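Local structure of putative exported protein (Bordetella pertussis, 2DVZ) at residues A[17-28]-A[48-59]. The protein probably serves as the periplasmic solute receptor of a transport system and binds glutamate. Residues are numbered along the deposited sequence; the frame is centred on the assembly and turned at random.
With GLU (glutamic acid), chain G.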
ATOM      1  N   PRO A  17       8.971  24.414   9.941  1.00 21.74           N
ATOM      2  CA  PRO A  17      10.223  23.926   9.361  1.00 21.05           C
ATOM      3  C   PRO A  17      11.057  25.100   8.829  1.00 20.54           C
ATOM      4  O   PRO A  17      10.484  26.035   8.303  1.00 20.20           O
ATOM      5  CB  PRO A  17       9.751  23.022   8.219  1.00 20.78           C
ATOM      6  CG  PRO A  17       8.269  23.447   7.938  1.00 21.37           C
ATOM      7  CD  PRO A  17       7.928  24.554   8.915  1.00 21.48           C
ATOM      8  N   SER A  18      12.389  25.026   8.949  1.00 20.17           N
ATOM      9  CA  SER A  18      13.287  26.122   8.584  1.00 19.95           C
ATOM     10  C   SER A  18      14.149  25.695   7.403  1.00 20.01           C
ATOM     11  O   SER A  18      14.854  26.508   6.765  1.00 20.89           O
ATOM     12  CB  SER A  18      14.130  26.552   9.806  1.00 20.04           C
ATOM     13  OG  SER A  18      14.924  25.472  10.308  1.00 19.73           O
ATOM     14  N   LYS A  19      14.034  24.413   7.075  1.00 19.66           N
ATOM     15  CA  LYS A  19      14.722  23.821   5.941  1.00 18.67           C
ATOM     16  C   LYS A  19      13.870  22.663   5.309  1.00 18.52           C
ATOM     17  O   LYS A  19      12.811  22.303   5.829  1.00 17.89           O
ATOM     18  CB  LYS A  19      16.087  23.321   6.423  1.00 18.70           C
ATOM     19  CG  LYS A  19      16.006  22.162   7.365  1.00 18.44           C
ATOM     20  CD  LYS A  19      17.328  21.797   7.963  1.00 18.44           C
ATOM     21  CE  LYS A  19      17.173  20.537   8.747  1.00 19.19           C
ATOM     22  NZ  LYS A  19      18.269  20.235   9.710  1.00 21.03           N
ATOM     23  N   ALA A  20      14.356  22.107   4.196  1.00 18.07           N
ATOM     24  CA  ALA A  20      13.780  20.930   3.538  1.00 17.51           C
ATOM     25  C   ALA A  20      13.542  19.745   4.465  1.00 17.26           C
ATOM     26  O   ALA A  20      14.352  19.444   5.360  1.00 17.07           O
ATOM     27  CB  ALA A  20      14.659  20.473   2.353  1.00 17.14           C
ATOM     28  N   ILE A  21      12.424  19.062   4.203  1.00 16.11           N
ATOM     29  CA  ILE A  21      12.053  17.850   4.918  1.00 14.73           C
ATOM     30  C   ILE A  21      12.219  16.672   3.955  1.00 14.61           C
ATOM     31  O   ILE A  21      11.730  16.722   2.835  1.00 14.05           O
ATOM     32  CB  ILE A  21      10.596  17.925   5.412  1.00 14.36           C
ATOM     33  CG1 ILE A  21      10.393  19.131   6.325  1.00 13.11           C
ATOM     34  CG2 ILE A  21      10.185  16.641   6.089  1.00 13.37           C
ATOM     35  CD1 ILE A  21       9.071  19.793   6.144  1.00 13.43           C
ATOM     36  N   ARG A  22      12.957  15.654   4.400  1.00 14.40           N
ATOM     37  CA  ARG A  22      13.146  14.441   3.658  1.00 14.63           C
ATOM     38  C   ARG A  22      11.925  13.562   3.963  1.00 13.72           C
ATOM     39  O   ARG A  22      11.477  13.458   5.118  1.00 12.33           O
ATOM     40  CB  ARG A  22      14.452  13.733   4.081  1.00 14.08           C
ATOM     41  CG  ARG A  22      15.744  14.537   3.787  1.00 15.93           C
ATOM     42  CD  ARG A  22      17.005  13.959   4.512  1.00 17.37           C
ATOM     43  NE  ARG A  22      17.181  12.531   4.240  1.00 20.58           N
ATOM     44  CZ  ARG A  22      17.583  11.626   5.136  1.00 23.95           C
ATOM     45  NH1 ARG A  22      17.868  11.983   6.397  1.00 23.70           N
ATOM     46  NH2 ARG A  22      17.678  10.341   4.774  1.00 25.75           N
ATOM     47  N   VAL A  23      11.384  12.956   2.912  1.00 13.31           N
ATOM     48  CA  VAL A  23      10.303  12.009   3.070  1.00 13.10           C
ATOM     49  C   VAL A  23      10.731  10.715   2.414  1.00 13.23           C
ATOM     50  O   VAL A  23      10.934  10.645   1.207  1.00 13.84           O
ATOM     51  CB  VAL A  23       8.968  12.514   2.473  1.00 12.90           C
ATOM     52  CG1 VAL A  23       7.809  11.437   2.724  1.00 10.10           C
ATOM     53  CG2 VAL A  23       8.590  13.885   3.099  1.00 11.97           C
ATOM     54  N   ILE A  24      10.876   9.692   3.228  1.00 13.41           N
ATOM     55  CA  ILE A  24      11.300   8.398   2.766  1.00 13.66           C
ATOM     56  C   ILE A  24      10.097   7.544   2.380  1.00 13.67           C
ATOM     57  O   ILE A  24       9.208   7.253   3.194  1.00 13.20           O
ATOM     58  CB  ILE A  24      12.192   7.665   3.825  1.00 14.26           C
ATOM     59  CG1 ILE A  24      13.491   8.456   4.120  1.00 15.29           C
ATOM     60  CG2 ILE A  24      12.549   6.241   3.376  1.00 14.65           C
ATOM     61  CD1 ILE A  24      14.283   7.874   5.412  1.00 13.49           C
ATOM     62  N   VAL A  25      10.117   7.119   1.119  1.00 14.05           N
ATOM     63  CA  VAL A  25       9.168   6.156   0.585  1.00 14.24           C
ATOM     64  C   VAL A  25       9.852   4.774   0.534  1.00 14.82           C
ATOM     65  O   VAL A  25      10.796   4.562  -0.239  1.00 15.27           O
ATOM     66  CB  VAL A  25       8.610   6.656  -0.797  1.00 14.00           C
ATOM     67  CG1 VAL A  25       7.845   5.563  -1.558  1.00 13.27           C
ATOM     68  CG2 VAL A  25       7.750   7.862  -0.567  1.00 13.01           C
ATOM     69  N   PRO A  26       9.388   3.831   1.374  1.00 15.01           N
ATOM     70  CA  PRO A  26      10.037   2.527   1.485  1.00 15.05           C
ATOM     71  C   PRO A  26       9.763   1.576   0.300  1.00 14.98           C
ATOM     72  O   PRO A  26       9.873   0.376   0.437  1.00 14.61           O
ATOM     73  CB  PRO A  26       9.482   2.002   2.806  1.00 15.85           C
ATOM     74  CG  PRO A  26       8.057   2.555   2.799  1.00 15.21           C
ATOM     75  CD  PRO A  26       8.248   3.948   2.296  1.00 14.91           C
ATOM     76  N   PHE A  27       9.466   2.131  -0.879  1.00 15.24           N
ATOM     77  CA  PHE A  27       9.221   1.334  -2.075  1.00 14.61           C
ATOM     78  C   PHE A  27       9.780   2.041  -3.293  1.00 14.61           C
ATOM     79  O   PHE A  27       9.993   3.242  -3.280  1.00 15.51           O
ATOM     80  CB  PHE A  27       7.722   1.065  -2.251  1.00 13.70           C
ATOM     81  CG  PHE A  27       7.202   0.054  -1.311  1.00 14.39           C
ATOM     82  CD1 PHE A  27       7.449  -1.316  -1.534  1.00 12.82           C
ATOM     83  CD2 PHE A  27       6.507   0.441  -0.166  1.00 12.70           C
ATOM     84  CE1 PHE A  27       7.009  -2.275  -0.651  1.00 12.90           C
ATOM     85  CE2 PHE A  27       6.044  -0.533   0.736  1.00 14.42           C
ATOM     86  CZ  PHE A  27       6.299  -1.897   0.488  1.00 13.93           C
ATOM     87  N   ALA A  28       9.983   1.279  -4.357  1.00 15.33           N
ATOM     88  CA  ALA A  28      10.466   1.789  -5.645  1.00 15.42           C
ATOM     89  C   ALA A  28       9.520   2.855  -6.221  1.00 15.25           C
ATOM     90  O   ALA A  28       8.342   2.911  -5.850  1.00 15.82           O
ATOM     91  CB  ALA A  28      10.603   0.610  -6.633  1.00 15.72           C
ATOM     92  N   LEU A  48       3.569  24.399   3.915  1.00 22.18           N
ATOM     93  CA  LEU A  48       4.630  24.473   4.923  1.00 21.30           C
ATOM     94  C   LEU A  48       5.707  25.529   4.612  1.00 21.09           C
ATOM     95  O   LEU A  48       6.427  25.962   5.513  1.00 21.73           O
ATOM     96  CB  LEU A  48       5.261  23.087   5.181  1.00 20.80           C
ATOM     97  CG  LEU A  48       4.405  22.039   5.925  1.00 18.81           C
ATOM     98  CD1 LEU A  48       4.987  20.595   5.829  1.00 17.24           C
ATOM     99  CD2 LEU A  48       4.187  22.458   7.350  1.00 17.30           C
ATOM    100  N   GLY A  49       5.803  25.936   3.356  1.00 20.74           N
ATOM    101  CA  GLY A  49       6.800  26.915   2.918  1.00 20.89           C
ATOM    102  C   GLY A  49       8.227  26.370   2.933  1.00 20.79           C
ATOM    103  O   GLY A  49       9.193  27.157   2.958  1.00 20.43           O
ATOM    104  N   GLN A  50       8.342  25.025   2.908  1.00 19.47           N
ATOM    105  CA  GLN A  50       9.602  24.313   2.733  1.00 18.74           C
ATOM    106  C   GLN A  50       9.435  23.145   1.774  1.00 19.08           C
ATOM    107  O   GLN A  50       8.396  22.504   1.756  1.00 18.64           O
ATOM    108  CB  GLN A  50      10.173  23.802   4.070  1.00 17.85           C
ATOM    109  CG  GLN A  50      10.588  24.874   5.057  1.00 15.67           C
ATOM    110  CD  GLN A  50      11.665  25.824   4.562  1.00 15.25           C
ATOM    111  OE1 GLN A  50      12.499  25.478   3.714  1.00 16.58           O
ATOM    112  NE2 GLN A  50      11.660  27.036   5.096  1.00 14.25           N
ATOM    113  N   PRO A  51      10.465  22.859   0.959  1.00 19.82           N
ATOM    114  CA  PRO A  51      10.367  21.604   0.188  1.00 20.14           C
ATOM    115  C   PRO A  51      10.296  20.334   1.052  1.00 19.78           C
ATOM    116  O   PRO A  51      10.900  20.262   2.125  1.00 19.58           O
ATOM    117  CB  PRO A  51      11.656  21.588  -0.646  1.00 20.11           C
ATOM    118  CG  PRO A  51      12.597  22.537   0.110  1.00 20.36           C
ATOM    119  CD  PRO A  51      11.706  23.603   0.655  1.00 19.55           C
HETATM  120  N   MSE A  52       9.514  19.376   0.568  1.00 19.59           N
HETATM  121  CA  MSE A  52       9.465  18.035   1.083  1.00 20.01           C
HETATM  122  C   MSE A  52       9.980  17.138  -0.012  1.00 18.61           C
HETATM  123  O   MSE A  52       9.369  17.015  -1.059  1.00 18.24           O
HETATM  124  CB  MSE A  52       8.040  17.664   1.440  1.00 19.81           C
HETATM  125  CG  MSE A  52       7.535  18.413   2.655  1.00 21.60           C
HETATM  126 SE   MSE A  52       5.791  17.767   3.135  1.00 25.16          SE
HETATM  127  CE  MSE A  52       6.203  16.521   4.594  1.00 22.49           C
ATOM    128  N   VAL A  53      11.127  16.520   0.223  1.00 17.76           N
ATOM    129  CA  VAL A  53      11.832  15.859  -0.847  1.00 16.79           C
ATOM    130  C   VAL A  53      11.716  14.353  -0.673  1.00 16.45           C
ATOM    131  O   VAL A  53      12.162  13.794   0.312  1.00 15.84           O
ATOM    132  CB  VAL A  53      13.304  16.376  -0.944  1.00 16.83           C
ATOM    133  CG1 VAL A  53      14.048  15.730  -2.094  1.00 14.98           C
ATOM    134  CG2 VAL A  53      13.288  17.867  -1.137  1.00 16.79           C
ATOM    135  N   VAL A  54      11.072  13.711  -1.642  1.00 17.21           N
ATOM    136  CA  VAL A  54      10.841  12.266  -1.616  1.00 17.48           C
ATOM    137  C   VAL A  54      12.124  11.512  -1.960  1.00 18.35           C
ATOM    138  O   VAL A  54      12.833  11.838  -2.927  1.00 18.04           O
ATOM    139  CB  VAL A  54       9.672  11.864  -2.573  1.00 17.92           C
ATOM    140  CG1 VAL A  54       9.538  10.356  -2.723  1.00 17.86           C
ATOM    141  CG2 VAL A  54       8.335  12.461  -2.103  1.00 17.64           C
ATOM    142  N   GLU A  55      12.403  10.505  -1.138  1.00 19.07           N
ATOM    143  CA  GLU A  55      13.518   9.597  -1.310  1.00 20.49           C
ATOM    144  C   GLU A  55      12.917   8.220  -1.430  1.00 19.17           C
ATOM    145  O   GLU A  55      12.214   7.772  -0.529  1.00 19.21           O
ATOM    146  CB  GLU A  55      14.407   9.608  -0.051  1.00 20.75           C
ATOM    147  CG  GLU A  55      15.478  10.647  -0.080  1.00 23.98           C
ATOM    148  CD  GLU A  55      16.173  10.840   1.277  1.00 23.57           C
ATOM    149  OE1 GLU A  55      16.354   9.866   2.045  1.00 26.38           O
ATOM    150  OE2 GLU A  55      16.568  11.982   1.545  1.00 27.06           O
ATOM    151  N   ASN A  56      13.199   7.529  -2.522  1.00 18.16           N
ATOM    152  CA  ASN A  56      12.712   6.181  -2.646  1.00 17.59           C
ATOM    153  C   ASN A  56      13.782   5.232  -2.140  1.00 17.65           C
ATOM    154  O   ASN A  56      14.912   5.243  -2.636  1.00 17.86           O
ATOM    155  CB  ASN A  56      12.312   5.882  -4.098  1.00 17.55           C
ATOM    156  CG  ASN A  56      11.068   6.677  -4.553  1.00 17.09           C
ATOM    157  OD1 ASN A  56      11.172   7.779  -5.126  1.00 18.61           O
ATOM    158  ND2 ASN A  56       9.901   6.115  -4.310  1.00 14.91           N
ATOM    159  N   LYS A  57      13.424   4.434  -1.134  1.00 17.67           N
ATOM    160  CA  LYS A  57      14.300   3.422  -0.561  1.00 18.25           C
ATOM    161  C   LYS A  57      13.623   2.049  -0.550  1.00 17.66           C
ATOM    162  O   LYS A  57      13.232   1.541   0.496  1.00 17.79           O
ATOM    163  CB  LYS A  57      14.740   3.798   0.867  1.00 19.01           C
ATOM    164  CG  LYS A  57      15.368   5.187   1.037  1.00 21.53           C
ATOM    165  CD  LYS A  57      16.783   5.217   0.488  1.00 27.42           C
ATOM    166  CE  LYS A  57      17.255   6.670   0.223  1.00 30.39           C
ATOM    167  NZ  LYS A  57      17.141   7.552   1.462  1.00 29.46           N
ATOM    168  N   GLY A  58      13.496   1.431  -1.715  1.00 17.39           N
ATOM    169  CA  GLY A  58      12.814   0.160  -1.764  1.00 18.47           C
ATOM    170  C   GLY A  58      13.704  -1.006  -1.419  1.00 19.03           C
ATOM    171  O   GLY A  58      14.916  -0.845  -1.268  1.00 19.78           O
ATOM    172  N   GLY A  59      13.112  -2.191  -1.331  1.00 19.26           N
ATOM    173  CA  GLY A  59      13.863  -3.373  -0.970  1.00 19.21           C
ATOM    174  C   GLY A  59      13.278  -4.038   0.250  1.00 19.60           C
ATOM    175  O   GLY A  59      12.918  -3.360   1.237  1.00 19.07           O
TER
HETATM  176  N   GLU G1055       2.796  -2.982  -1.094  1.00 11.71           N
HETATM  177  CA  GLU G1055       2.947  -1.611  -0.570  1.00 11.29           C
HETATM  178  C   GLU G1055       1.902  -1.284   0.484  1.00 12.00           C
HETATM  179  O   GLU G1055       1.041  -0.407   0.360  1.00 12.47           O
HETATM  180  CB  GLU G1055       3.001  -0.597  -1.710  1.00 11.17           C
HETATM  181  CG  GLU G1055       3.913  -1.063  -2.859  1.00  8.76           C
HETATM  182  CD  GLU G1055       4.566   0.055  -3.617  1.00  9.91           C
HETATM  183  OE1 GLU G1055       4.325   1.217  -3.227  1.00 10.90           O
HETATM  184  OE2 GLU G1055       5.350  -0.218  -4.594  1.00 10.40           O
HETATM  185  OXT GLU G1055       1.950  -1.899   1.561  1.00 12.13           O
HETATM  186  O   HOH W   1      10.469  -2.365  -1.008  1.00 22.16           O
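Strands 21-25 and 52-56 are the parallel pair of a beta-alpha-beta unit whose crossover is helix 32-48. Six backbone hydrogen bonds join them, from Ile21 N to Pro51 O (2.8 Å) through to Lys57 N to Val25 O. Ile21, Val23, Val25, Met52 (selenomethionine), Val54 and Asn56 share one face; the beta-branched Ile and Val suit the extended backbone, and Val25 meets the crossover helix at Thr33 and Ala37. Met52 is long and flexible, and its bend at chi3 (99°) carries CE to 3.9 Å from Val23 CG2. The face of Arg22, Ile24, Val53 and Glu55 is mixed: Arg22 grips Glu55 side-on, NE to OE2 at 2.8 Å and NH2 to OE1 at 3.1 Å, with guanidinium and carboxylate 22° from coplanar, and Ile24 CG2 rests on Lys57 CG. Lys57 NZ, also paired with Glu68, approaches Glu55 OE1 from the anti side, well out of the carboxylate plane, so one carboxylate probably offsets two cations. Such units place ligand-binding loops at the carboxyl ends of their strands, as in periplasmic binding proteins. Here Asn56 ND2 bonds to Phe27 O (3.1 Å), tying the loop after strand 21-25 to its neighbour, while Asn56 OD1 accepts from Arg38. The flat ring of Phe27 lies against bound glutamate, whose CG sits 3.7 Å above the ring centre.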